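PDB 7CUY: Low molecular weight phosphotyrosine protein phosphatase 1 from Drosophila melanogaster, which probably removes phosphate from tyrosine-phosphorylated proteins, and also acts on small aryl and acyl phosphates, as a low molecular weight tyrosine phosphatase. Local coordinates for residues Val2-Ile8 with Asp34-Ala40. Numbering follows the deposited sequence.
Sequences VRKVLMI and DVEVDSA
Arg-3 and Asp-34 are joined twice, by backbone and by side chain, where two parallel strands start together. The backbone N of Arg-3 bonds to Asp-34 O at 3.0 Å, the first of six such bonds, ending with Ala-40 N on Met-7 O. From CB, which rests against Asp-34 O and Val-35 CG2, the arginine bends at chi2 (94°) and again at chi3, bringing NE to 3.2 Å from Asp-34 OD2. CZ lies nearer OD2 than OD1, and NH2, passing Val-35 CG2, makes the salt-bridge hydrogen bond to Asp-34 OD1 at 3.2 Å, on its syn side and near the guanidinium plane, with the two planes 41° apart. NH1 turns elsewhere, to Leu-153 O of helix 132-153. A leucine here would probably leave the Asp-34 carboxylate without its countercharge and Leu-153 O without this donor. Val-35, branched to suit a strand, sends CG1 to Val-5 CG2 (4.2 Å), and helix 15-29 packs on this valine face, completing the right-handed beta-alpha-beta crossover. On the other face, the methylenes of Lys-4 lie against the Glu-36 carboxylate; Leu-6 CD1 reaches Asp-38 CB at 3.7 Å, and Ile-8 CD1 lies against Ala-40 O and its small methyl CB. Charge pairing thus opens the contact; farther along, apolar groups adjoin polar Asp-38, bound to Arg-71, and Ser-39, bound to Glu-20, as strand 3-9 reaches Cys-9, the probable nucleophile.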
loop_
_atom_site.group_PDB
_atom_site.type_symbol
_atom_site.label_atom_id
_atom_site.label_comp_id
_atom_site.label_asym_id
_atom_site.label_seq_id
_atom_site.Cartn_x
_atom_site.Cartn_y
_atom_site.Cartn_z
ATOM N N VAL A 2 -16.791 6.738 7.715
ATOM C CA VAL A 2 -15.890 5.871 6.959
ATOM C C VAL A 2 -14.448 6.065 7.447
ATOM O O VAL A 2 -14.041 7.169 7.792
ATOM C CB VAL A 2 -16.002 6.138 5.437
ATOM C CG1 VAL A 2 -15.140 5.171 4.635
ATOM C CG2 VAL A 2 -17.445 6.034 4.984
ATOM N N ARG A 3 -13.696 4.977 7.506
ATOM C CA ARG A 3 -12.259 5.020 7.731
ATOM C C ARG A 3 -11.592 5.000 6.367
ATOM O O ARG A 3 -12.031 4.282 5.477
ATOM C CB ARG A 3 -11.790 3.805 8.546
ATOM C CG ARG A 3 -11.741 3.947 10.069
ATOM C CD ARG A 3 -13.015 3.451 10.772
ATOM N NE ARG A 3 -13.482 2.098 10.438
ATOM C CZ ARG A 3 -13.218 1.004 11.157
ATOM N NH1 ARG A 3 -12.448 1.080 12.241
ATOM N NH2 ARG A 3 -13.713 -0.178 10.791
ATOM N N LYS A 4 -10.533 5.773 6.190
ATOM C CA LYS A 4 -9.878 5.832 4.893
ATOM C C LYS A 4 -8.404 5.484 5.040
ATOM O O LYS A 4 -7.717 6.061 5.884
ATOM C CB LYS A 4 -10.069 7.208 4.264
ATOM C CG LYS A 4 -11.510 7.448 3.800
ATOM C CD LYS A 4 -11.657 8.752 3.038
ATOM C CE LYS A 4 -13.116 9.031 2.644
ATOM N NZ LYS A 4 -13.621 10.341 3.162
ATOM N N VAL A 5 -7.929 4.552 4.203
ATOM C CA VAL A 5 -6.552 4.048 4.212
ATOM C C VAL A 5 -5.928 4.351 2.854
ATOM O O VAL A 5 -6.556 4.106 1.818
ATOM C CB VAL A 5 -6.503 2.529 4.485
ATOM C CG1 VAL A 5 -5.101 1.966 4.218
ATOM C CG2 VAL A 5 -6.910 2.212 5.919
ATOM N N LEU A 6 -4.694 4.860 2.853
ATOM C CA LEU A 6 -3.962 5.195 1.626
ATOM C C LEU A 6 -2.633 4.457 1.604
ATOM O O LEU A 6 -1.806 4.648 2.503
ATOM C CB LEU A 6 -3.725 6.704 1.530
ATOM C CG LEU A 6 -3.053 7.230 0.251
ATOM C CD1 LEU A 6 -3.937 6.981 -0.994
ATOM C CD2 LEU A 6 -2.701 8.711 0.379
ATOM N N MET A 7 -2.415 3.613 0.596
ATOM C CA MET A 7 -1.124 2.935 0.450
ATOM C C MET A 7 -0.198 3.732 -0.462
ATOM O O MET A 7 -0.589 4.099 -1.566
ATOM C CB MET A 7 -1.297 1.526 -0.116
ATOM C CG MET A 7 -2.269 0.672 0.667
ATOM S SD MET A 7 -1.659 0.266 2.301
ATOM C CE MET A 7 -2.848 -1.027 2.785
ATOM N N ILE A 8 1.045 3.950 -0.024
ATOM C CA ILE A 8 2.019 4.777 -0.736
ATOM C C ILE A 8 3.260 3.940 -1.016
ATOM O O ILE A 8 3.769 3.254 -0.118
ATOM C CB ILE A 8 2.424 6.014 0.102
ATOM C CG1 ILE A 8 1.229 6.923 0.382
ATOM C CG2 ILE A 8 3.569 6.774 -0.540
ATOM C CD1 ILE A 8 0.459 7.296 -0.857
ATOM N N ASP A 34 -17.011 -0.426 6.164
ATOM C CA ASP A 34 -16.852 1.003 6.382
ATOM C C ASP A 34 -15.399 1.453 6.272
ATOM O O ASP A 34 -14.980 2.346 7.010
ATOM C CB ASP A 34 -17.408 1.372 7.750
ATOM C CG ASP A 34 -16.627 0.726 8.879
ATOM O OD1 ASP A 34 -16.059 -0.375 8.683
ATOM O OD2 ASP A 34 -16.568 1.328 9.968
ATOM N N VAL A 35 -14.613 0.840 5.386
ATOM C CA VAL A 35 -13.207 1.201 5.202
ATOM C C VAL A 35 -12.944 1.333 3.706
ATOM O O VAL A 35 -13.138 0.373 2.954
ATOM C CB VAL A 35 -12.240 0.175 5.827
ATOM C CG1 VAL A 35 -10.785 0.627 5.628
ATOM C CG2 VAL A 35 -12.534 -0.051 7.313
ATOM N N GLU A 36 -12.504 2.514 3.280
ATOM C CA GLU A 36 -12.134 2.789 1.894
ATOM C C GLU A 36 -10.616 2.744 1.764
ATOM O O GLU A 36 -9.901 3.142 2.682
ATOM C CB GLU A 36 -12.685 4.157 1.461
ATOM C CG GLU A 36 -12.066 4.761 0.200
ATOM C CD GLU A 36 -12.167 6.301 0.172
ATOM O OE1 GLU A 36 -13.310 6.826 0.172
ATOM O OE2 GLU A 36 -11.105 6.972 0.156
ATOM N N VAL A 37 -10.132 2.230 0.635
ATOM C CA VAL A 37 -8.711 2.045 0.381
ATOM C C VAL A 37 -8.356 2.683 -0.960
ATOM O O VAL A 37 -9.083 2.525 -1.938
ATOM C CB VAL A 37 -8.318 0.553 0.376
ATOM C CG1 VAL A 37 -6.800 0.399 0.438
ATOM C CG2 VAL A 37 -8.993 -0.206 1.538
ATOM N N ASP A 38 -7.216 3.374 -1.008
ATOM C CA ASP A 38 -6.709 4.027 -2.210
ATOM C C ASP A 38 -5.202 3.826 -2.198
ATOM O O ASP A 38 -4.648 3.323 -1.215
ATOM C CB ASP A 38 -7.116 5.504 -2.227
ATOM C CG ASP A 38 -6.894 6.191 -3.591
ATOM O OD1 ASP A 38 -6.863 5.510 -4.642
ATOM O OD2 ASP A 38 -6.784 7.448 -3.603
ATOM N N SER A 39 -4.524 4.177 -3.293
ATOM C CA SER A 39 -3.062 4.172 -3.279
ATOM C C SER A 39 -2.537 5.344 -4.104
ATOM O O SER A 39 -3.252 5.891 -4.943
ATOM C CB SER A 39 -2.481 2.841 -3.792
ATOM O OG SER A 39 -2.811 2.631 -5.158
ATOM N N ALA A 40 -1.291 5.750 -3.849
ATOM C CA ALA A 40 -0.705 6.825 -4.649
ATOM C C ALA A 40 0.819 6.786 -4.557
ATOM O O ALA A 40 1.399 6.013 -3.786
ATOM C CB ALA A 40 -1.245 8.196 -4.225
#